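Local coordinates for protein F420-reducing hydrogenase, subunit beta (Methanothermobacter marburgensis, PDB 4OMF) that serves as the flavin- and iron-sulfur-cluster-carrying beta subunit of the F420-reducing hydrogenase, probably the site where coenzyme F420 receives electrons from hydrogen oxidation, at residues Ala34-Asp38 / Glu39-Glu43; Pro80-Met83 / Met84-Lys87; Arg120-Ala123 / Asp124-Leu128. All blocks are in the same frame, centred on the assembly; numbering follows the deposited sequence.

Contact 1 (Ala34-Asp38 / Glu39-Glu43); sequences AYALD and EGIIE
Glu39 N donates to Tyr35 O at 2.9 Å in the last turn of helix 28-39, and the bonds that follow fold the chain back over it. Gly40 N bonds to Leu37 O and Ile41 N, weakly and at a bent angle, to Ala36 O; with the positive phi of Gly40 this pair makes a Schellman motif. Ile42 N adds a nearly straight bond to Ala36 O at 3.2 Å. A side chain at Gly40 would be jammed against the carbonyl oxygen of Glu39. A water links the helix end to the following loop by donating to Leu37 O and Ile42 O.

Apolar contacts follow the same reversal. Ala36 CB meets Ile42 CG1 at 3.7 Å and, less closely, Ile41 CB; the CG1 branch of Ile42 stands between its own backbone N and carbonyl carbon (chi1 63°), which lays it against the helix backbone at Leu37 N. A methyl of Leu37, CD1, rests against the backbone carbonyl of Glu43.

Over the Tyr35 ring, Glu39 CG forms a CH-pi contact 3.7 Å from the centroid, offset toward the rim. A bend at chi2 (-66°) lays the Glu39 chain over the ring. The carboxylate and ring planes are 18° apart, and Tyr35 OH is hydrogen-bonded to Gln232.

Asp38 OD2 and Glu39 OE2 are 3.9 Å apart on the exposed side. Two like charges so close to the C-terminal end of a helix, where the dipole is also unfavourable, would be expected to raise their proton affinity somewhat and to rely on solvent for screening.

Contact 2 (Pro80-Met83 / Met84-Lys87); sequences PNVM and MLKK. With FAD (flavin-adenine dinucleotide), chain R.
Met84 N donates to Asn81 O at 3.3 Å and Leu85 N to Val82 O at 3.2 Å, two nearly straight bonds, each from residue i+3 back to residue i. Further on, Lys87 N donates to a water. At the other end, Asn81 ND2 lies 3.4 Å from C2A of the FAD adenine. Its amide is held by Val100 O at ND2 and by Ser79 at OD1, so its orientation beside the adenine is fixed by the protein.

Successive i to i+3 turns, beginning with Met83 N to Pro80 O, lead into the weakly bonded helix 85-89, joining the adenine end of the FAD pocket to a short helix beside the main mixed sheet. Val46, Thr99 and Ile109, from strands 44-51 and 97-101 and helix 103-114, touch Leu85.

On that side Val82 CG1 and Leu85 CD1 meet at 4.0 Å, their side chains running at a slant to each other. Leu85 CG also sits 3.6 Å from Val82 O. The two methionines lie alongside each other and point the same way, with Met83 CG 3.8 Å from Met84 CG. Met83 CG stands between its own N and carbonyl carbon (chi1 77°), which brings it against Met84 N; Met84 bends at chi2 and chi3, carrying its sulfur and methyl away from the turn. Pro59 of strand 56-62 packs on both methionines.

Contact 3 (Arg120-Ala123 / Asp124-Leu128); sequences RFLA and DKIKL. With KEN (N,N-dimethylmethanamine), chain P.
Lys125 reaches back alongside the turn to Phe121, its NZ donating to Phe121 O at 2.9 Å. With CG anti to its carbonyl carbon (chi1 -71°) and the rest of the chain extended, its CD and CE pass beside the same oxygen, CE at 3.3 Å. The ammonium approaches 28° out of the carbonyl plane and also lies 3.8 Å from Phe121 CB. The Phe121 ring is directed elsewhere: one face takes Arg120 CG, while its CE2 lies over a face of the Arg120 guanidinium, whose NE and NH2 form salt bridges with acidic side chains of other protein chains. Replacing Lys125 by an alanine would probably leave Phe121 O without its ammonium donor and allow the Phe121 end of the turn to shift.

The backbone beneath this brace makes a type I beta turn, with Lys125 N bonded to Leu122 O at 2.8 Å. The turn delivers the chain from the loop after helix 103-114 into strand 126-132 of the mixed sheet, and Lys125 and Lys127 pair by their backbones with Leu97.

On the inner side, Leu122 CD1 approaches Ile126 CG1 at 4.4 Å, and Met112 packs on both residues. Ile126 CG2 lies 4.1 Å from CC1 of the bound N,N-dimethylmethanamine. Lys127 bends at chi2 (-60°) and returns its NZ to Asp124 O at 2.8 Å, nearly in line with the carbonyl bond.

From the N terminus, contact 1 closes the turn that ends helix 28-39 and leads towards strand 44-51. Contact 2 follows at the entry to helix 85-89, near the FAD adenine, and contact 3 at the loop entering strand 126-132. The three are in series; none encloses or crosses another. Contacts 1 and 2 do not touch, their nearest atoms being about 10 Å apart, but contact 3 meets both. Lys127 and Leu128 pack on Ile41, Ile42 and Ala36 of contact 1, while Leu122 and Ile126 pack on Leu85 of contact 2. Strand 126-132 and its entry loop thereby tie together helices 28-39 and 85-89.

Contact 1 (Ala34-Asp38 / Glu39-Glu43)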
# COMPACT_ATOMS: atom_id res chain seq x y z
N ALA C 34 -10.64 -18.18 35.69
CA ALA C 34 -9.95 -17.98 36.97
C ALA C 34 -9.54 -19.32 37.57
O ALA C 34 -8.46 -19.45 38.14
CB ALA C 34 -10.83 -17.20 37.95
N TYR C 35 -10.41 -20.31 37.45
CA TYR C 35 -10.11 -21.63 37.98
C TYR C 35 -8.93 -22.25 37.22
O TYR C 35 -8.01 -22.80 37.83
CB TYR C 35 -11.33 -22.55 37.87
CG TYR C 35 -11.00 -23.97 38.20
CD1 TYR C 35 -10.76 -24.35 39.52
CD2 TYR C 35 -10.90 -24.94 37.20
CE1 TYR C 35 -10.45 -25.64 39.84
CE2 TYR C 35 -10.57 -26.25 37.53
CZ TYR C 35 -10.35 -26.59 38.85
OH TYR C 35 -10.03 -27.87 39.21
N ALA C 36 -8.99 -22.17 35.89
CA ALA C 36 -7.93 -22.72 35.04
C ALA C 36 -6.59 -22.05 35.33
O ALA C 36 -5.54 -22.71 35.38
CB ALA C 36 -8.29 -22.56 33.57
N LEU C 37 -6.62 -20.73 35.53
CA LEU C 37 -5.40 -19.98 35.89
C LEU C 37 -4.84 -20.44 37.24
O LEU C 37 -3.65 -20.77 37.35
CB LEU C 37 -5.70 -18.48 35.91
CG LEU C 37 -4.54 -17.53 36.18
CD1 LEU C 37 -3.48 -17.65 35.08
CD2 LEU C 37 -5.04 -16.10 36.29
N ASP C 38 -5.70 -20.51 38.26
CA ASP C 38 -5.26 -20.93 39.58
C ASP C 38 -4.73 -22.36 39.60
O ASP C 38 -3.84 -22.67 40.38
CB ASP C 38 -6.40 -20.80 40.60
CG ASP C 38 -5.97 -21.17 42.00
OD1 ASP C 38 -5.18 -20.42 42.61
OD2 ASP C 38 -6.45 -22.21 42.51
N GLU C 39 -5.30 -23.22 38.76
CA GLU C 39 -4.86 -24.62 38.71
C GLU C 39 -3.62 -24.84 37.82
O GLU C 39 -3.06 -25.93 37.80
CB GLU C 39 -5.99 -25.51 38.22
CG GLU C 39 -7.08 -25.69 39.26
CD GLU C 39 -6.61 -26.44 40.48
OE1 GLU C 39 -5.99 -27.52 40.30
OE2 GLU C 39 -6.85 -25.96 41.61
N GLY C 40 -3.21 -23.80 37.09
CA GLY C 40 -2.12 -23.96 36.14
C GLY C 40 -2.50 -24.65 34.84
O GLY C 40 -1.64 -25.05 34.07
N ILE C 41 -3.80 -24.79 34.59
CA ILE C 41 -4.25 -25.31 33.30
C ILE C 41 -3.96 -24.29 32.21
O ILE C 41 -3.61 -24.64 31.08
CB ILE C 41 -5.75 -25.67 33.34
CG1 ILE C 41 -5.96 -26.86 34.28
CG2 ILE C 41 -6.26 -26.01 31.96
CD1 ILE C 41 -7.40 -27.04 34.69
N ILE C 42 -4.08 -23.01 32.56
CA ILE C 42 -3.62 -21.94 31.70
C ILE C 42 -2.71 -21.02 32.49
O ILE C 42 -2.73 -21.03 33.74
CB ILE C 42 -4.79 -21.11 31.10
CG1 ILE C 42 -5.62 -20.41 32.19
CG2 ILE C 42 -5.66 -22.01 30.18
CD1 ILE C 42 -6.85 -19.65 31.64
N GLU C 43 -1.93 -20.21 31.77
CA GLU C 43 -1.00 -19.26 32.40
C GLU C 43 -1.45 -17.82 32.17
O GLU C 43 -0.90 -16.87 32.74
CB GLU C 43 0.42 -19.46 31.85
CG GLU C 43 0.98 -20.85 32.16
CD GLU C 43 2.22 -21.22 31.37
OE1 GLU C 43 2.47 -20.62 30.29
OE2 GLU C 43 2.97 -22.11 31.83
O HOH W 1 -1.09 -20.43 36.10

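Contact 2 (Pro80-Met83 / Met84-Lys87)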
# COMPACT_ATOMS: atom_id res chain seq x y z
N PRO C 80 -11.75 -7.34 19.12
CA PRO C 80 -11.22 -8.41 18.25
C PRO C 80 -10.22 -9.26 19.01
O PRO C 80 -9.01 -9.14 18.78
CB PRO C 80 -10.54 -7.64 17.11
CG PRO C 80 -11.00 -6.20 17.25
CD PRO C 80 -11.25 -6.02 18.72
N ASN C 81 -10.73 -10.12 19.89
CA ASN C 81 -9.90 -10.86 20.83
C ASN C 81 -8.83 -11.72 20.18
O ASN C 81 -7.78 -11.91 20.77
CB ASN C 81 -10.77 -11.76 21.73
CG ASN C 81 -11.49 -10.99 22.80
OD1 ASN C 81 -11.35 -9.77 22.91
ND2 ASN C 81 -12.28 -11.69 23.61
N VAL C 82 -9.11 -12.23 18.98
CA VAL C 82 -8.14 -13.09 18.32
C VAL C 82 -6.83 -12.35 18.08
O VAL C 82 -5.78 -12.99 18.07
CB VAL C 82 -8.68 -13.64 16.97
CG1 VAL C 82 -7.73 -14.68 16.35
CG2 VAL C 82 -10.05 -14.27 17.20
N MET C 83 -6.88 -11.03 17.90
CA MET C 83 -5.66 -10.27 17.57
C MET C 83 -4.53 -10.40 18.60
O MET C 83 -3.37 -10.17 18.27
CB MET C 83 -6.00 -8.78 17.38
CG MET C 83 -6.21 -8.01 18.67
SD MET C 83 -6.83 -6.31 18.39
CE MET C 83 -5.42 -5.71 17.44
N MET C 84 -4.85 -10.73 19.85
CA MET C 84 -3.81 -10.76 20.89
C MET C 84 -3.25 -12.15 21.20
O MET C 84 -2.35 -12.28 22.01
CB MET C 84 -4.36 -10.16 22.20
CG MET C 84 -4.75 -8.69 22.08
SD MET C 84 -3.29 -7.68 21.82
CE MET C 84 -2.34 -8.15 23.27
N LEU C 85 -3.80 -13.19 20.57
CA LEU C 85 -3.37 -14.56 20.84
C LEU C 85 -1.89 -14.78 20.55
O LEU C 85 -1.21 -15.48 21.30
CB LEU C 85 -4.21 -15.57 20.04
CG LEU C 85 -5.69 -15.65 20.42
CD1 LEU C 85 -6.36 -16.68 19.53
CD2 LEU C 85 -5.91 -16.01 21.89
N LYS C 86 -1.36 -14.20 19.48
CA LYS C 86 0.06 -14.48 19.23
C LYS C 86 0.97 -13.67 20.17
O LYS C 86 1.95 -14.23 20.66
CB LYS C 86 0.50 -14.24 17.79
CG LYS C 86 1.94 -14.84 17.55
CD LYS C 86 2.61 -14.31 16.31
CE LYS C 86 1.90 -14.80 15.07
NZ LYS C 86 2.29 -13.99 13.88
N LYS C 87 0.67 -12.41 20.43
CA LYS C 87 1.43 -11.65 21.43
C LYS C 87 1.50 -12.45 22.76
O LYS C 87 2.52 -12.47 23.46
CB LYS C 87 0.82 -10.27 21.67
CG LYS C 87 1.64 -9.39 22.59
CD LYS C 87 2.77 -8.68 21.84
CE LYS C 87 3.75 -7.94 22.78
NZ LYS C 87 3.07 -7.11 23.80
PA FAD R . -18.48 -12.81 32.69
O1A FAD R . -19.36 -11.59 32.78
O2A FAD R . -17.86 -13.47 33.89
O5B FAD R . -17.29 -12.46 31.68
C5B FAD R . -17.70 -11.99 30.39
C4B FAD R . -16.55 -12.27 29.42
O4B FAD R . -16.93 -11.87 28.11
C3B FAD R . -15.32 -11.45 29.82
O3B FAD R . -14.14 -12.26 29.86
C2B FAD R . -15.21 -10.43 28.69
O2B FAD R . -13.83 -10.13 28.41
C1B FAD R . -15.89 -11.12 27.52
N9A FAD R . -16.44 -10.11 26.59
C8A FAD R . -17.27 -9.11 26.93
N7A FAD R . -17.60 -8.38 25.83
C5A FAD R . -16.96 -8.95 24.78
C6A FAD R . -16.85 -8.66 23.33
N6A FAD R . -17.49 -7.60 22.77
N1A FAD R . -16.10 -9.50 22.60
C2A FAD R . -15.42 -10.53 23.13
N3A FAD R . -15.45 -10.85 24.45
C4A FAD R . -16.20 -10.09 25.29
N1 FAD R . -25.63 -14.24 25.23
C2 FAD R . -26.74 -14.96 24.79
O2 FAD R . -27.30 -15.74 25.59
N3 FAD R . -27.21 -14.76 23.50
C4 FAD R . -26.57 -13.89 22.64
O4 FAD R . -27.01 -13.77 21.47
C4X FAD R . -25.94 -12.74 23.24
N5 FAD R . -25.36 -11.76 22.29
C5X FAD R . -23.94 -11.48 22.56
C6 FAD R . -23.33 -10.61 21.65
C7 FAD R . -22.06 -10.09 21.92
C7M FAD R . -21.38 -9.15 20.93
C8 FAD R . -21.44 -10.45 23.12
C8M FAD R . -20.06 -9.96 23.53
C9 FAD R . -22.05 -11.32 24.05
C9A FAD R . -23.36 -11.77 23.82
N10 FAD R . -23.94 -12.72 24.69
C10 FAD R . -25.25 -13.12 24.52
C1' FAD R . -23.20 -13.39 25.78
C2' FAD R . -23.35 -12.73 27.13
O2' FAD R . -23.80 -11.45 27.10
C3' FAD R . -22.34 -13.02 27.97
O3' FAD R . -21.18 -12.39 27.65
C4' FAD R . -22.18 -14.47 28.39
O4' FAD R . -23.41 -15.02 28.91
C5' FAD R . -21.05 -14.63 29.41
O5' FAD R . -21.48 -14.17 30.68
P FAD R . -20.71 -14.59 32.02
O1P FAD R . -20.55 -16.10 31.97
O2P FAD R . -21.41 -14.00 33.21
O3P FAD R . -19.24 -13.93 31.80
O HOH W 2 -1.28 -11.55 18.44

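Contact 3 (Arg120-Ala123 / Asp124-Leu128)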
# COMPACT_ATOMS: atom_id res chain seq x y z
N ARG C 120 3.13 -19.59 13.53
CA ARG C 120 4.15 -20.46 14.10
C ARG C 120 3.98 -20.64 15.61
O ARG C 120 3.91 -19.65 16.31
CB ARG C 120 5.53 -19.84 13.80
CG ARG C 120 6.74 -20.45 14.50
CD ARG C 120 7.96 -19.54 14.20
NE ARG C 120 9.09 -19.84 15.09
CZ ARG C 120 10.19 -20.50 14.75
NH1 ARG C 120 10.37 -20.92 13.50
NH2 ARG C 120 11.13 -20.71 15.66
N PHE C 121 3.91 -21.89 16.09
CA PHE C 121 3.91 -22.22 17.52
C PHE C 121 2.88 -21.43 18.34
O PHE C 121 3.21 -20.80 19.36
CB PHE C 121 5.31 -22.01 18.11
CG PHE C 121 6.40 -22.83 17.44
CD1 PHE C 121 6.11 -24.03 16.80
CD2 PHE C 121 7.72 -22.39 17.44
CE1 PHE C 121 7.11 -24.78 16.19
CE2 PHE C 121 8.73 -23.16 16.83
CZ PHE C 121 8.41 -24.35 16.21
N LEU C 122 1.64 -21.48 17.88
CA LEU C 122 0.50 -20.97 18.65
C LEU C 122 -0.58 -22.04 18.82
O LEU C 122 -1.11 -22.21 19.91
CB LEU C 122 -0.08 -19.72 18.00
CG LEU C 122 -1.46 -19.32 18.56
CD1 LEU C 122 -1.35 -19.01 20.07
CD2 LEU C 122 -1.97 -18.12 17.82
N ALA C 123 -0.86 -22.78 17.75
CA ALA C 123 -2.06 -23.64 17.71
C ALA C 123 -2.17 -24.60 18.90
O ALA C 123 -3.23 -24.72 19.52
CB ALA C 123 -2.09 -24.42 16.42
N ASP C 124 -1.08 -25.26 19.26
CA ASP C 124 -1.15 -26.25 20.32
C ASP C 124 -1.11 -25.63 21.72
O ASP C 124 -1.29 -26.33 22.72
CB ASP C 124 -0.01 -27.26 20.15
CG ASP C 124 -0.10 -28.00 18.83
OD1 ASP C 124 -1.23 -28.42 18.47
OD2 ASP C 124 0.94 -28.15 18.15
N LYS C 125 -0.88 -24.33 21.79
CA LYS C 125 -0.83 -23.65 23.09
C LYS C 125 -2.19 -23.25 23.62
O LYS C 125 -2.32 -22.89 24.79
CB LYS C 125 0.08 -22.42 22.99
CG LYS C 125 1.54 -22.86 22.87
CD LYS C 125 2.47 -21.74 22.50
CE LYS C 125 3.88 -22.28 22.18
NZ LYS C 125 4.78 -21.14 21.79
N ILE C 126 -3.21 -23.27 22.77
CA ILE C 126 -4.55 -22.95 23.21
C ILE C 126 -5.11 -24.15 23.99
O ILE C 126 -5.27 -25.24 23.42
CB ILE C 126 -5.44 -22.57 22.03
CG1 ILE C 126 -4.83 -21.37 21.31
CG2 ILE C 126 -6.87 -22.26 22.50
CD1 ILE C 126 -5.65 -20.87 20.18
N LYS C 127 -5.35 -23.97 25.28
CA LYS C 127 -5.78 -25.09 26.13
C LYS C 127 -7.26 -25.00 26.54
O LYS C 127 -7.88 -25.99 26.91
CB LYS C 127 -4.92 -25.19 27.39
CG LYS C 127 -3.42 -25.34 27.10
CD LYS C 127 -3.11 -26.59 26.29
CE LYS C 127 -1.61 -26.68 25.94
NZ LYS C 127 -1.34 -27.86 25.07
N LEU C 128 -7.82 -23.80 26.48
CA LEU C 128 -9.23 -23.62 26.83
C LEU C 128 -9.83 -22.49 26.03
O LEU C 128 -9.44 -21.32 26.18
CB LEU C 128 -9.38 -23.33 28.32
CG LEU C 128 -10.77 -22.99 28.84
CD1 LEU C 128 -11.72 -24.15 28.67
CD2 LEU C 128 -10.65 -22.60 30.28
CA1 KEN P . -9.36 -28.25 22.69
CB1 KEN P . -7.51 -27.22 21.33
CC1 KEN P . -9.01 -25.74 22.61
NE1 KEN P . -8.35 -27.11 22.58